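Long-range contacts in methylxanthine N1-demethylase NdmA (Pseudomonas putida, PDB 6ICN), which catalyses the N1-demethylation of caffeine to theobromine and formaldehyde, a Rieske oxygenase step that opens bacterial caffeine degradation: residues A[170-175]-A[277-282]; A[138-143]-A[267-272]. All blocks are in the same frame, centred on the assembly; numbering follows the deposited sequence.

The two contacts lie with their centres about 9 Å apart near the centre of the folded chain, and their segments alternate along the sequence: 138-143, 170-175, 267-272, 277-282. Contact 1 is made within the antiparallel sheet of the catalytic domain, where strand 166-175 forms an edge beside strand 277-286. Contact 2 reaches from strand 140-144 of the Rieske domain to strand 263-274, the next strand of that same catalytic sheet. The hairpin of strands 263-274 and 277-286 joins them, and Asn280 OD1 is hydrogen-bonded to Ser270 OG at 2.7 Å. One face of the hairpin thus meets the Rieske domain, while on the other the side chain of Leu282 comes within about 4 Å of the bound caffeine.

Contact 1. Residues A[170-175]-A[277-282]; sequences QEPYWW and TTKNFL
Tyr173, Trp174 and Trp175 pair with Asn280, Lys279 and Thr278 as an antiparallel ladder that adds edge strand 166-175 to the catalytic-domain sheet. Asn280 CB sits over one face of the Tyr173 ring, 3.4 Å from its centroid, a CH-pi contact. Tyr173 CG stands between its backbone N and carbonyl carbon (chi1 60°), which folds the ring across the neighbouring strand. Asn280 also grips Tyr173 O twice, its backbone N at 2.8 Å and its ND2 at 3.2 Å, from opposite faces of the carbonyl plane. On the face with Trp174, the extended Lys279 chain runs beneath the indole: Lys279 CB is 3.8 Å from the centroid of the six-membered ring, while Thr277 CG2 meets the ring edge. Lys279 CE then passes Pro172 CG at 3.7 Å, and NZ ends on Val38 O and in a salt bridge with Glu43. Farther out, Tyr173 OH is hydrogen-bonded to Asn268 and Arg182, and Phe304 of the caffeine pocket stacks on the ring. A leucine at Tyr173 would probably leave Asn268 and Arg182 without their hydroxyl partner and Asn280 CB without its aromatic cover. The Asn280 amide is held at both ends, OD1 by Ser270 OG and ND2 by Thr278 OG1, itself hydrogen-bonded to Ala177 O.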
loop_
_atom_site.group_PDB
_atom_site.type_symbol
_atom_site.label_atom_id
_atom_site.label_comp_id
_atom_site.label_asym_id
_atom_site.label_seq_id
_atom_site.Cartn_x
_atom_site.Cartn_y
_atom_site.Cartn_z
ATOM N N GLN A 170 30.251 2.121 0.401
ATOM C CA GLN A 170 28.877 1.636 0.515
ATOM C C GLN A 170 27.867 2.739 0.205
ATOM O O GLN A 170 28.176 3.932 0.203
ATOM C CB GLN A 170 28.618 1.061 1.907
ATOM C CG GLN A 170 29.424 -0.182 2.165
ATOM C CD GLN A 170 28.809 -1.122 3.193
ATOM O OE1 GLN A 170 29.423 -2.105 3.565
ATOM N NE2 GLN A 170 27.587 -0.827 3.640
ATOM N N GLU A 171 26.635 2.319 -0.073
ATOM C CA GLU A 171 25.568 3.296 -0.186
ATOM C C GLU A 171 25.321 3.944 1.178
ATOM O O GLU A 171 25.444 3.287 2.211
ATOM C CB GLU A 171 24.299 2.631 -0.698
ATOM C CG GLU A 171 24.413 2.312 -2.193
ATOM C CD GLU A 171 23.254 1.515 -2.734
ATOM O OE1 GLU A 171 22.312 1.215 -1.968
ATOM O OE2 GLU A 171 23.293 1.200 -3.943
ATOM N N PRO A 172 24.942 5.217 1.206
ATOM C CA PRO A 172 24.676 5.861 2.501
ATOM C C PRO A 172 23.495 5.217 3.213
ATOM O O PRO A 172 22.587 4.669 2.582
ATOM C CB PRO A 172 24.385 7.323 2.139
ATOM C CG PRO A 172 24.258 7.370 0.646
ATOM C CD PRO A 172 24.921 6.161 0.075
ATOM N N TYR A 173 23.515 5.299 4.550
ATOM C CA TYR A 173 22.421 4.804 5.379
ATOM C C TYR A 173 21.938 5.918 6.304
ATOM O O TYR A 173 22.734 6.655 6.895
ATOM C CB TYR A 173 22.830 3.539 6.172
ATOM C CG TYR A 173 23.998 3.690 7.124
ATOM C CD1 TYR A 173 25.322 3.699 6.659
ATOM C CD2 TYR A 173 23.788 3.814 8.506
ATOM C CE1 TYR A 173 26.393 3.835 7.541
ATOM C CE2 TYR A 173 24.858 3.933 9.389
ATOM C CZ TYR A 173 26.151 3.946 8.910
ATOM O OH TYR A 173 27.203 4.098 9.785
ATOM N N TRP A 174 20.627 6.057 6.403
ATOM C CA TRP A 174 20.021 7.161 7.139
ATOM C C TRP A 174 19.539 6.680 8.498
ATOM O O TRP A 174 18.862 5.657 8.583
ATOM C CB TRP A 174 18.844 7.726 6.359
ATOM C CG TRP A 174 19.243 8.432 5.124
ATOM C CD1 TRP A 174 19.671 7.871 3.947
ATOM C CD2 TRP A 174 19.216 9.833 4.923
ATOM N NE1 TRP A 174 19.929 8.857 3.033
ATOM C CE2 TRP A 174 19.656 10.073 3.602
ATOM C CE3 TRP A 174 18.879 10.912 5.732
ATOM C CZ2 TRP A 174 19.747 11.351 3.077
ATOM C CZ3 TRP A 174 18.969 12.190 5.205
ATOM C CH2 TRP A 174 19.401 12.395 3.892
ATOM N N TRP A 175 19.878 7.421 9.553
ATOM C CA TRP A 175 19.405 7.118 10.897
ATOM C C TRP A 175 18.701 8.321 11.505
ATOM O O TRP A 175 19.101 9.470 11.300
ATOM C CB TRP A 175 20.553 6.723 11.830
ATOM C CG TRP A 175 21.076 5.324 11.683
ATOM C CD1 TRP A 175 20.671 4.372 10.785
ATOM C CD2 TRP A 175 22.076 4.715 12.498
ATOM N NE1 TRP A 175 21.381 3.204 10.989
ATOM C CE2 TRP A 175 22.246 3.393 12.036
ATOM C CE3 TRP A 175 22.851 5.158 13.579
ATOM C CZ2 TRP A 175 23.161 2.516 12.616
ATOM C CZ3 TRP A 175 23.769 4.277 14.152
ATOM C CH2 TRP A 175 23.903 2.973 13.671
ATOM N N THR A 277 18.703 13.948 12.465
ATOM C CA THR A 277 18.908 13.007 11.370
ATOM C C THR A 277 20.372 12.967 10.966
ATOM O O THR A 277 21.046 14.001 10.966
ATOM C CB THR A 277 18.071 13.419 10.147
ATOM O OG1 THR A 277 16.703 13.558 10.535
ATOM C CG2 THR A 277 18.178 12.386 9.016
ATOM N N THR A 278 20.854 11.779 10.623
ATOM C CA THR A 278 22.169 11.622 10.020
ATOM C C THR A 278 22.052 10.857 8.712
ATOM O O THR A 278 21.272 9.905 8.594
ATOM C CB THR A 278 23.168 10.892 10.936
ATOM O OG1 THR A 278 22.526 9.792 11.588
ATOM C CG2 THR A 278 23.721 11.858 11.979
ATOM N N LYS A 279 22.836 11.290 7.731
ATOM C CA LYS A 279 23.117 10.497 6.544
ATOM C C LYS A 279 24.539 9.987 6.712
ATOM O O LYS A 279 25.487 10.785 6.793
ATOM C CB LYS A 279 22.956 11.344 5.278
ATOM C CG LYS A 279 23.306 10.623 3.989
ATOM C CD LYS A 279 23.208 11.615 2.822
ATOM C CE LYS A 279 23.429 10.890 1.498
ATOM N NZ LYS A 279 23.251 11.830 0.325
ATOM N N ASN A 280 24.689 8.673 6.824
ATOM C CA ASN A 280 25.945 8.077 7.243
ATOM C C ASN A 280 26.644 7.385 6.081
ATOM O O ASN A 280 25.999 6.786 5.217
ATOM C CB ASN A 280 25.709 7.109 8.399
ATOM C CG ASN A 280 25.050 7.810 9.573
ATOM O OD1 ASN A 280 25.700 8.589 10.278
ATOM N ND2 ASN A 280 23.746 7.594 9.752
ATOM N N PHE A 281 27.973 7.470 6.069
ATOM C CA PHE A 281 28.795 6.895 5.015
ATOM C C PHE A 281 29.780 5.904 5.620
ATOM O O PHE A 281 30.411 6.195 6.645
ATOM C CB PHE A 281 29.556 7.999 4.256
ATOM C CG PHE A 281 28.659 9.051 3.645
ATOM C CD1 PHE A 281 28.204 10.133 4.407
ATOM C CD2 PHE A 281 28.258 8.961 2.310
ATOM C CE1 PHE A 281 27.374 11.110 3.848
ATOM C CE2 PHE A 281 27.416 9.934 1.743
ATOM C CZ PHE A 281 26.971 11.002 2.505
ATOM N N LEU A 282 29.907 4.737 4.989
ATOM C CA LEU A 282 30.948 3.770 5.313
ATOM C C LEU A 282 31.741 3.455 4.054
ATOM O O LEU A 282 31.165 3.098 3.014
ATOM C CB LEU A 282 30.378 2.461 5.889
ATOM C CG LEU A 282 31.468 1.404 6.173
ATOM C CD1 LEU A 282 32.336 1.847 7.356
ATOM C CD2 LEU A 282 30.873 0.013 6.426
HETATM O O HOH W 1 27.933 4.604 2.857
#

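Contact 2. Residues A[138-143]-A[267-272]; sequences YGLIWI and FNVSCP
Tyr138 turns a ring edge toward the face of Phe267, a T-shaped pair with centroids 5.8 Å apart and planes at 68°. Its CD2 is the nearest ring atom, 4.4 Å from Phe267 CZ, and its hydroxyl is hydrogen-bonded to Pro155 O. Phe157 meets both rings, edge-to-face with Tyr138. Tyr138 and Gly139 form the type I' turn that joins strands 131-137 and 140-144. Leu140 then sends CD1 tip to tip against Val269 CG1 at 4.1 Å. The same methyl lies at the edge of the Phe267 ring, 4.5 Å from CE2. Trp142 follows on the strand, its NE1 bonded to Arg137 O, which helps fix the turn of the indole. The far corner of that indole, CH2, meets Phe267 CZ at 4.0 Å, edge to edge, and Val269 CG1 at 4.2 Å. With CG anti to the backbone N (chi1 177°), the Phe267 ring is sent out from its strand far enough for CZ to make that contact. Pro37 of strand 35-40 touches both Trp142 and Val269. No hydrogen bond crosses, and the axes of the two short segments come no closer than 10.5 Å and are inclined at 49°: this is sheet-to-sheet apolar packing, by which the Rieske domain is seated against the catalytic domain of a Rieske oxygenase.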
loop_
_atom_site.group_PDB
_atom_site.type_symbol
_atom_site.label_atom_id
_atom_site.label_comp_id
_atom_site.label_asym_id
_atom_site.label_seq_id
_atom_site.Cartn_x
_atom_site.Cartn_y
_atom_site.Cartn_z
ATOM N N TYR A 138 37.974 10.830 -1.663
ATOM C CA TYR A 138 37.653 9.442 -1.312
ATOM C C TYR A 138 36.369 8.953 -1.951
ATOM O O TYR A 138 35.818 7.939 -1.512
ATOM C CB TYR A 138 37.538 9.229 0.205
ATOM C CG TYR A 138 38.606 9.906 1.018
ATOM C CD1 TYR A 138 39.951 9.775 0.685
ATOM C CD2 TYR A 138 38.266 10.684 2.119
ATOM C CE1 TYR A 138 40.940 10.389 1.446
ATOM C CE2 TYR A 138 39.250 11.302 2.884
ATOM C CZ TYR A 138 40.577 11.157 2.530
ATOM O OH TYR A 138 41.561 11.756 3.277
ATOM N N GLY A 139 35.866 9.627 -2.989
ATOM C CA GLY A 139 34.605 9.202 -3.569
ATOM C C GLY A 139 33.382 9.809 -2.911
ATOM O O GLY A 139 32.247 9.419 -3.243
ATOM N N LEU A 140 33.576 10.721 -1.971
ATOM C CA LEU A 140 32.491 11.492 -1.384
ATOM C C LEU A 140 32.635 12.955 -1.777
ATOM O O LEU A 140 33.726 13.430 -2.114
ATOM C CB LEU A 140 32.486 11.371 0.148
ATOM C CG LEU A 140 32.554 9.964 0.768
ATOM C CD1 LEU A 140 32.523 10.010 2.301
ATOM C CD2 LEU A 140 31.461 9.056 0.240
ATOM N N ILE A 141 31.528 13.676 -1.680
ATOM C CA ILE A 141 31.490 15.122 -1.888
ATOM C C ILE A 141 31.375 15.776 -0.521
ATOM O O ILE A 141 30.463 15.441 0.258
ATOM C CB ILE A 141 30.308 15.536 -2.785
ATOM C CG1 ILE A 141 30.399 14.864 -4.151
ATOM C CG2 ILE A 141 30.233 17.059 -2.900
ATOM C CD1 ILE A 141 31.635 15.223 -4.901
ATOM N N TRP A 142 32.290 16.713 -0.229
ATOM C CA TRP A 142 32.392 17.364 1.072
ATOM C C TRP A 142 32.087 18.851 0.951
ATOM O O TRP A 142 32.496 19.498 -0.016
ATOM C CB TRP A 142 33.803 17.205 1.645
ATOM C CG TRP A 142 34.281 15.807 1.754
ATOM C CD1 TRP A 142 34.782 15.017 0.746
ATOM C CD2 TRP A 142 34.336 15.022 2.948
ATOM N NE1 TRP A 142 35.134 13.783 1.252
ATOM C CE2 TRP A 142 34.854 13.758 2.594
ATOM C CE3 TRP A 142 33.949 15.248 4.281
ATOM C CZ2 TRP A 142 35.050 12.739 3.528
ATOM C CZ3 TRP A 142 34.144 14.244 5.201
ATOM C CH2 TRP A 142 34.684 13.001 4.823
ATOM N N ILE A 143 31.371 19.404 1.933
ATOM C CA ILE A 143 31.018 20.819 1.951
ATOM C C ILE A 143 31.410 21.434 3.290
ATOM O O ILE A 143 31.178 20.841 4.348
ATOM C CB ILE A 143 29.512 21.039 1.684
ATOM C CG1 ILE A 143 29.176 20.650 0.242
ATOM C CG2 ILE A 143 29.120 22.504 1.928
ATOM C CD1 ILE A 143 27.672 20.725 -0.044
ATOM N N PHE A 267 36.094 3.288 7.452
ATOM C CA PHE A 267 36.031 4.742 7.495
ATOM C C PHE A 267 34.560 5.114 7.571
ATOM O O PHE A 267 33.799 4.885 6.619
ATOM C CB PHE A 267 36.717 5.359 6.277
ATOM C CG PHE A 267 36.631 6.856 6.210
ATOM C CD1 PHE A 267 37.471 7.659 6.982
ATOM C CD2 PHE A 267 35.722 7.473 5.361
ATOM C CE1 PHE A 267 37.402 9.034 6.897
ATOM C CE2 PHE A 267 35.639 8.869 5.270
ATOM C CZ PHE A 267 36.482 9.652 6.038
ATOM N N ASN A 268 34.148 5.649 8.711
ATOM C CA ASN A 268 32.744 5.969 8.936
ATOM C C ASN A 268 32.614 7.450 9.250
ATOM O O ASN A 268 33.338 7.972 10.105
ATOM C CB ASN A 268 32.164 5.114 10.075
ATOM C CG ASN A 268 30.637 5.172 10.122
ATOM O OD1 ASN A 268 30.077 5.991 10.854
ATOM N ND2 ASN A 268 29.956 4.320 9.316
ATOM N N VAL A 269 31.708 8.136 8.554
ATOM C CA VAL A 269 31.480 9.557 8.811
ATOM C C VAL A 269 29.989 9.875 8.672
ATOM O O VAL A 269 29.295 9.335 7.802
ATOM C CB VAL A 269 32.363 10.431 7.887
ATOM C CG1 VAL A 269 32.114 10.106 6.385
ATOM C CG2 VAL A 269 32.182 11.925 8.188
ATOM N N SER A 270 29.492 10.748 9.548
ATOM C CA SER A 270 28.082 11.123 9.587
ATOM C C SER A 270 27.903 12.532 9.038
ATOM O O SER A 270 28.595 13.462 9.473
ATOM C CB SER A 270 27.515 11.074 11.016
ATOM O OG SER A 270 27.664 9.805 11.626
ATOM N N CYS A 271 26.971 12.692 8.106
ATOM C CA CYS A 271 26.487 14.018 7.729
ATOM C C CYS A 271 25.398 14.459 8.701
ATOM O O CYS A 271 24.346 13.799 8.787
ATOM C CB CYS A 271 25.938 14.022 6.314
ATOM S SG CYS A 271 25.255 15.622 5.752
ATOM N N PRO A 272 25.603 15.533 9.449
ATOM C CA PRO A 272 24.527 16.075 10.285
ATOM C C PRO A 272 23.498 16.792 9.427
ATOM O O PRO A 272 23.627 17.979 9.110
ATOM C CB PRO A 272 25.269 17.041 11.217
ATOM C CG PRO A 272 26.399 17.544 10.360
ATOM C CD PRO A 272 26.837 16.343 9.544
#